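Local coordinates for protein PAN2-PAN3 deadenylation complex catalytic subunit pan2 (Neurospora crassa, PDB 4CZW) that probably shortens the poly(A) tails of mRNA as the exonucleolytic catalytic subunit of the PAN2-PAN3 deadenylase, with a protease-like domain serving as scaffold, at residues 177-189 / 196-208. Numbering follows the deposited sequence.
Sequences KRLLETDARYQIK and VSPRTATTFVNKL
Tyr186 and Arg199 form a hydrogen-bonded antiparallel pair at the heart of a beta hairpin, strands 183-189 and 196-201, in the ubiquitin-protease-like domain, which probably serves as a scaffold. Two backbone bonds define the pair, Tyr186 N to Arg199 O at 2.7 Å and Arg199 N to Tyr186 O at 2.9 Å; Ile188 and Ser197 repeat the pattern. At the turn end, Cys190 and Cys193 bind a zinc ion with Cys245 and Cys248, a Cys4 site.

Tyr186, Ile188, Arg199 and Ala201 share one face. With CG beside the backbone N (chi1 -74°), the Tyr186 ring turns along the partner strand, its CD2/CE2 side against Ala201 (Tyr186 CE2 to Ala201 CB 3.6 Å) and the Arg199 carbonyl O at its edge. On the other face Lys189 bends at its third torsion (-64°), bringing CE within 3.6 Å of Val196 CG1.

Beyond the paired strands the two backbones stay joined by Thr182 N, donating to Thr203 O. Thr182 OG1 gives its proton to a lone pair of Asn206 OD1 at 3.0 Å, in the carbonyl plane. An alanine at Asn206 would remove this acceptor and is likely to leave the buried Thr182 hydroxyl without its mate, free to turn. Thr203 OG1 is hydrogen-bonded to Lys258 of strand 250-262, the hairpin's neighbour in the sheet.

Where helix 172-180 ends, the Phe204 ring packs against Leu180 and Glu181, with Leu180 CB at its edge, and touches Asp143 and Ser146 of helix 130-149. Glu181 runs alongside the ring, its carboxylate 87° to the ring plane, and Glu181 CG sits 3.5 Å from Phe204 CE1.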
# COMPACT_ATOMS: atom_id res chain seq x y z
N LYS A 177 15.70 7.53 -10.55
CA LYS A 177 17.04 7.54 -9.97
C LYS A 177 17.22 8.75 -9.07
O LYS A 177 17.80 8.66 -7.99
CB LYS A 177 18.09 7.53 -11.08
CG LYS A 177 19.52 7.36 -10.58
CD LYS A 177 20.48 7.21 -11.75
CE LYS A 177 21.91 7.01 -11.27
NZ LYS A 177 22.38 8.17 -10.47
N ARG A 178 16.71 9.89 -9.51
CA ARG A 178 16.80 11.13 -8.74
C ARG A 178 15.87 11.09 -7.52
O ARG A 178 16.08 11.81 -6.55
CB ARG A 178 16.46 12.33 -9.63
CG ARG A 178 16.67 13.69 -8.97
CD ARG A 178 16.49 14.82 -9.97
NE ARG A 178 16.66 16.13 -9.35
CZ ARG A 178 16.68 17.28 -10.02
NH1 ARG A 178 16.53 17.28 -11.34
NH2 ARG A 178 16.84 18.42 -9.38
N LEU A 179 14.86 10.22 -7.59
CA LEU A 179 13.86 10.13 -6.54
C LEU A 179 14.27 9.20 -5.39
O LEU A 179 14.01 9.49 -4.23
CB LEU A 179 12.53 9.66 -7.12
CG LEU A 179 11.75 10.67 -7.97
CD1 LEU A 179 10.68 9.98 -8.79
CD2 LEU A 179 11.14 11.74 -7.09
N LEU A 180 14.92 8.09 -5.73
CA LEU A 180 15.19 7.06 -4.73
C LEU A 180 16.68 6.77 -4.51
O LEU A 180 17.07 6.31 -3.44
CB LEU A 180 14.48 5.76 -5.13
CG LEU A 180 12.97 5.84 -5.38
CD1 LEU A 180 12.41 4.47 -5.70
CD2 LEU A 180 12.26 6.45 -4.18
N GLU A 181 17.51 7.03 -5.52
CA GLU A 181 18.92 6.65 -5.44
C GLU A 181 19.84 7.75 -4.93
O GLU A 181 19.60 8.94 -5.16
CB GLU A 181 19.42 6.20 -6.82
CG GLU A 181 18.85 4.87 -7.29
CD GLU A 181 19.62 4.30 -8.46
OE1 GLU A 181 20.77 4.75 -8.68
OE2 GLU A 181 19.09 3.41 -9.15
N THR A 182 20.89 7.33 -4.24
CA THR A 182 21.99 8.22 -3.90
C THR A 182 23.07 8.09 -4.97
O THR A 182 23.85 7.13 -4.95
CB THR A 182 22.59 7.90 -2.51
OG1 THR A 182 21.58 8.05 -1.51
CG2 THR A 182 23.75 8.84 -2.20
N ASP A 183 23.09 9.03 -5.90
CA ASP A 183 24.04 8.99 -7.01
C ASP A 183 25.47 9.12 -6.50
O ASP A 183 25.89 10.19 -6.05
CB ASP A 183 23.73 10.10 -8.02
CG ASP A 183 24.63 10.05 -9.23
OD1 ASP A 183 25.09 8.95 -9.59
OD2 ASP A 183 24.88 11.12 -9.84
N ALA A 184 26.22 8.02 -6.57
CA ALA A 184 27.59 8.00 -6.05
C ALA A 184 28.44 6.92 -6.70
O ALA A 184 27.94 6.06 -7.43
CB ALA A 184 27.56 7.81 -4.54
N ARG A 185 29.74 6.98 -6.43
CA ARG A 185 30.69 5.97 -6.90
C ARG A 185 31.92 5.97 -6.01
O ARG A 185 32.22 6.96 -5.35
CB ARG A 185 31.08 6.23 -8.36
CG ARG A 185 31.89 7.50 -8.58
CD ARG A 185 32.34 7.62 -10.03
NE ARG A 185 33.13 8.83 -10.25
CZ ARG A 185 33.66 9.17 -11.42
NH1 ARG A 185 33.49 8.39 -12.48
NH2 ARG A 185 34.36 10.29 -11.53
N TYR A 186 32.64 4.85 -6.00
CA TYR A 186 33.83 4.73 -5.16
C TYR A 186 35.11 5.09 -5.92
O TYR A 186 35.36 4.57 -7.00
CB TYR A 186 33.95 3.31 -4.60
CG TYR A 186 32.97 3.00 -3.49
CD1 TYR A 186 33.23 3.40 -2.18
CD2 TYR A 186 31.80 2.31 -3.74
CE1 TYR A 186 32.35 3.12 -1.16
CE2 TYR A 186 30.90 2.03 -2.73
CZ TYR A 186 31.18 2.43 -1.44
OH TYR A 186 30.30 2.15 -0.43
N GLN A 187 35.90 5.98 -5.33
CA GLN A 187 37.21 6.31 -5.87
C GLN A 187 38.29 5.51 -5.14
O GLN A 187 38.59 5.77 -3.98
CB GLN A 187 37.49 7.81 -5.75
CG GLN A 187 38.92 8.19 -6.12
CD GLN A 187 39.23 9.65 -5.83
OE1 GLN A 187 38.51 10.55 -6.26
NE2 GLN A 187 40.31 9.89 -5.09
N ILE A 188 38.85 4.53 -5.84
CA ILE A 188 39.89 3.68 -5.26
C ILE A 188 41.27 4.16 -5.69
O ILE A 188 41.67 3.99 -6.84
CB ILE A 188 39.70 2.21 -5.67
CG1 ILE A 188 38.29 1.74 -5.30
CG2 ILE A 188 40.75 1.34 -5.00
CD1 ILE A 188 38.01 0.30 -5.69
N LYS A 189 42.01 4.75 -4.75
CA LYS A 189 43.32 5.29 -5.04
C LYS A 189 44.44 4.48 -4.40
O LYS A 189 44.42 4.22 -3.20
CB LYS A 189 43.41 6.75 -4.58
CG LYS A 189 44.80 7.36 -4.71
CD LYS A 189 44.86 8.75 -4.11
CE LYS A 189 43.96 9.72 -4.85
NZ LYS A 189 44.06 11.10 -4.30
N VAL A 196 44.24 6.18 -9.61
CA VAL A 196 42.83 6.09 -9.23
C VAL A 196 42.03 5.22 -10.20
O VAL A 196 42.23 5.26 -11.41
CB VAL A 196 42.18 7.48 -9.15
CG1 VAL A 196 42.70 8.23 -7.93
CG2 VAL A 196 42.43 8.27 -10.42
N SER A 197 41.11 4.43 -9.64
CA SER A 197 40.22 3.59 -10.44
C SER A 197 38.84 3.54 -9.79
O SER A 197 38.73 3.32 -8.58
CB SER A 197 40.80 2.18 -10.59
OG SER A 197 41.06 1.60 -9.32
N PRO A 198 37.79 3.76 -10.59
CA PRO A 198 36.42 3.87 -10.08
C PRO A 198 35.71 2.53 -9.87
O PRO A 198 35.97 1.57 -10.59
CB PRO A 198 35.72 4.68 -11.16
CG PRO A 198 36.41 4.26 -12.42
CD PRO A 198 37.85 4.01 -12.04
N ARG A 199 34.83 2.49 -8.88
CA ARG A 199 33.94 1.36 -8.67
C ARG A 199 32.51 1.86 -8.45
O ARG A 199 32.27 2.66 -7.55
CB ARG A 199 34.39 0.50 -7.48
CG ARG A 199 33.47 -0.68 -7.20
CD ARG A 199 33.93 -1.47 -5.98
NE ARG A 199 33.01 -2.57 -5.68
CZ ARG A 199 33.16 -3.42 -4.67
NH1 ARG A 199 34.20 -3.30 -3.85
NH2 ARG A 199 32.28 -4.38 -4.47
N THR A 200 31.59 1.40 -9.28
CA THR A 200 30.21 1.87 -9.24
C THR A 200 29.51 1.50 -7.93
O THR A 200 29.80 0.47 -7.34
CB THR A 200 29.39 1.31 -10.42
OG1 THR A 200 29.42 -0.12 -10.39
CG2 THR A 200 29.96 1.80 -11.74
N ALA A 201 28.60 2.36 -7.50
CA ALA A 201 27.87 2.15 -6.25
C ALA A 201 26.38 2.44 -6.41
O ALA A 201 26.00 3.51 -6.88
CB ALA A 201 28.47 3.01 -5.14
N THR A 202 25.55 1.48 -6.01
CA THR A 202 24.11 1.64 -6.07
C THR A 202 23.51 1.68 -4.67
O THR A 202 23.74 0.77 -3.87
CB THR A 202 23.45 0.50 -6.87
OG1 THR A 202 23.99 0.47 -8.20
CG2 THR A 202 21.94 0.71 -6.95
N THR A 203 22.75 2.72 -4.37
CA THR A 203 22.17 2.89 -3.04
C THR A 203 20.73 3.39 -3.10
O THR A 203 20.48 4.51 -3.55
CB THR A 203 23.00 3.86 -2.18
OG1 THR A 203 24.34 3.36 -2.06
CG2 THR A 203 22.38 4.01 -0.80
N PHE A 204 19.80 2.56 -2.65
CA PHE A 204 18.40 2.97 -2.55
C PHE A 204 18.08 3.43 -1.14
O PHE A 204 17.41 4.45 -0.94
CB PHE A 204 17.47 1.82 -2.94
CG PHE A 204 17.52 1.46 -4.40
CD1 PHE A 204 16.96 2.29 -5.36
CD2 PHE A 204 18.13 0.28 -4.81
CE1 PHE A 204 17.01 1.95 -6.70
CE2 PHE A 204 18.18 -0.06 -6.15
CZ PHE A 204 17.62 0.78 -7.10
N VAL A 205 18.56 2.68 -0.15
CA VAL A 205 18.33 3.00 1.25
C VAL A 205 19.65 3.10 2.00
O VAL A 205 20.49 2.20 1.94
CB VAL A 205 17.44 1.94 1.93
CG1 VAL A 205 17.22 2.29 3.40
CG2 VAL A 205 16.10 1.83 1.21
N ASN A 206 19.84 4.20 2.72
CA ASN A 206 21.07 4.42 3.47
C ASN A 206 20.98 3.94 4.92
O ASN A 206 19.89 3.79 5.47
CB ASN A 206 21.46 5.90 3.44
CG ASN A 206 21.96 6.34 2.09
OD1 ASN A 206 21.20 6.88 1.28
ND2 ASN A 206 23.24 6.12 1.83
N LYS A 207 22.13 3.69 5.52
CA LYS A 207 22.20 3.22 6.90
C LYS A 207 22.95 4.22 7.78
O LYS A 207 23.99 4.73 7.39
CB LYS A 207 22.87 1.85 6.98
CG LYS A 207 22.23 0.78 6.12
CD LYS A 207 22.98 -0.54 6.24
CE LYS A 207 22.36 -1.61 5.36
NZ LYS A 207 23.09 -2.90 5.46
N LEU A 208 22.41 4.49 8.96
CA LEU A 208 23.06 5.40 9.90
C LEU A 208 24.34 4.79 10.46
O LEU A 208 24.48 3.57 10.51
CB LEU A 208 22.10 5.77 11.04
CG LEU A 208 20.84 6.54 10.65
CD1 LEU A 208 20.08 6.98 11.89
CD2 LEU A 208 21.18 7.73 9.77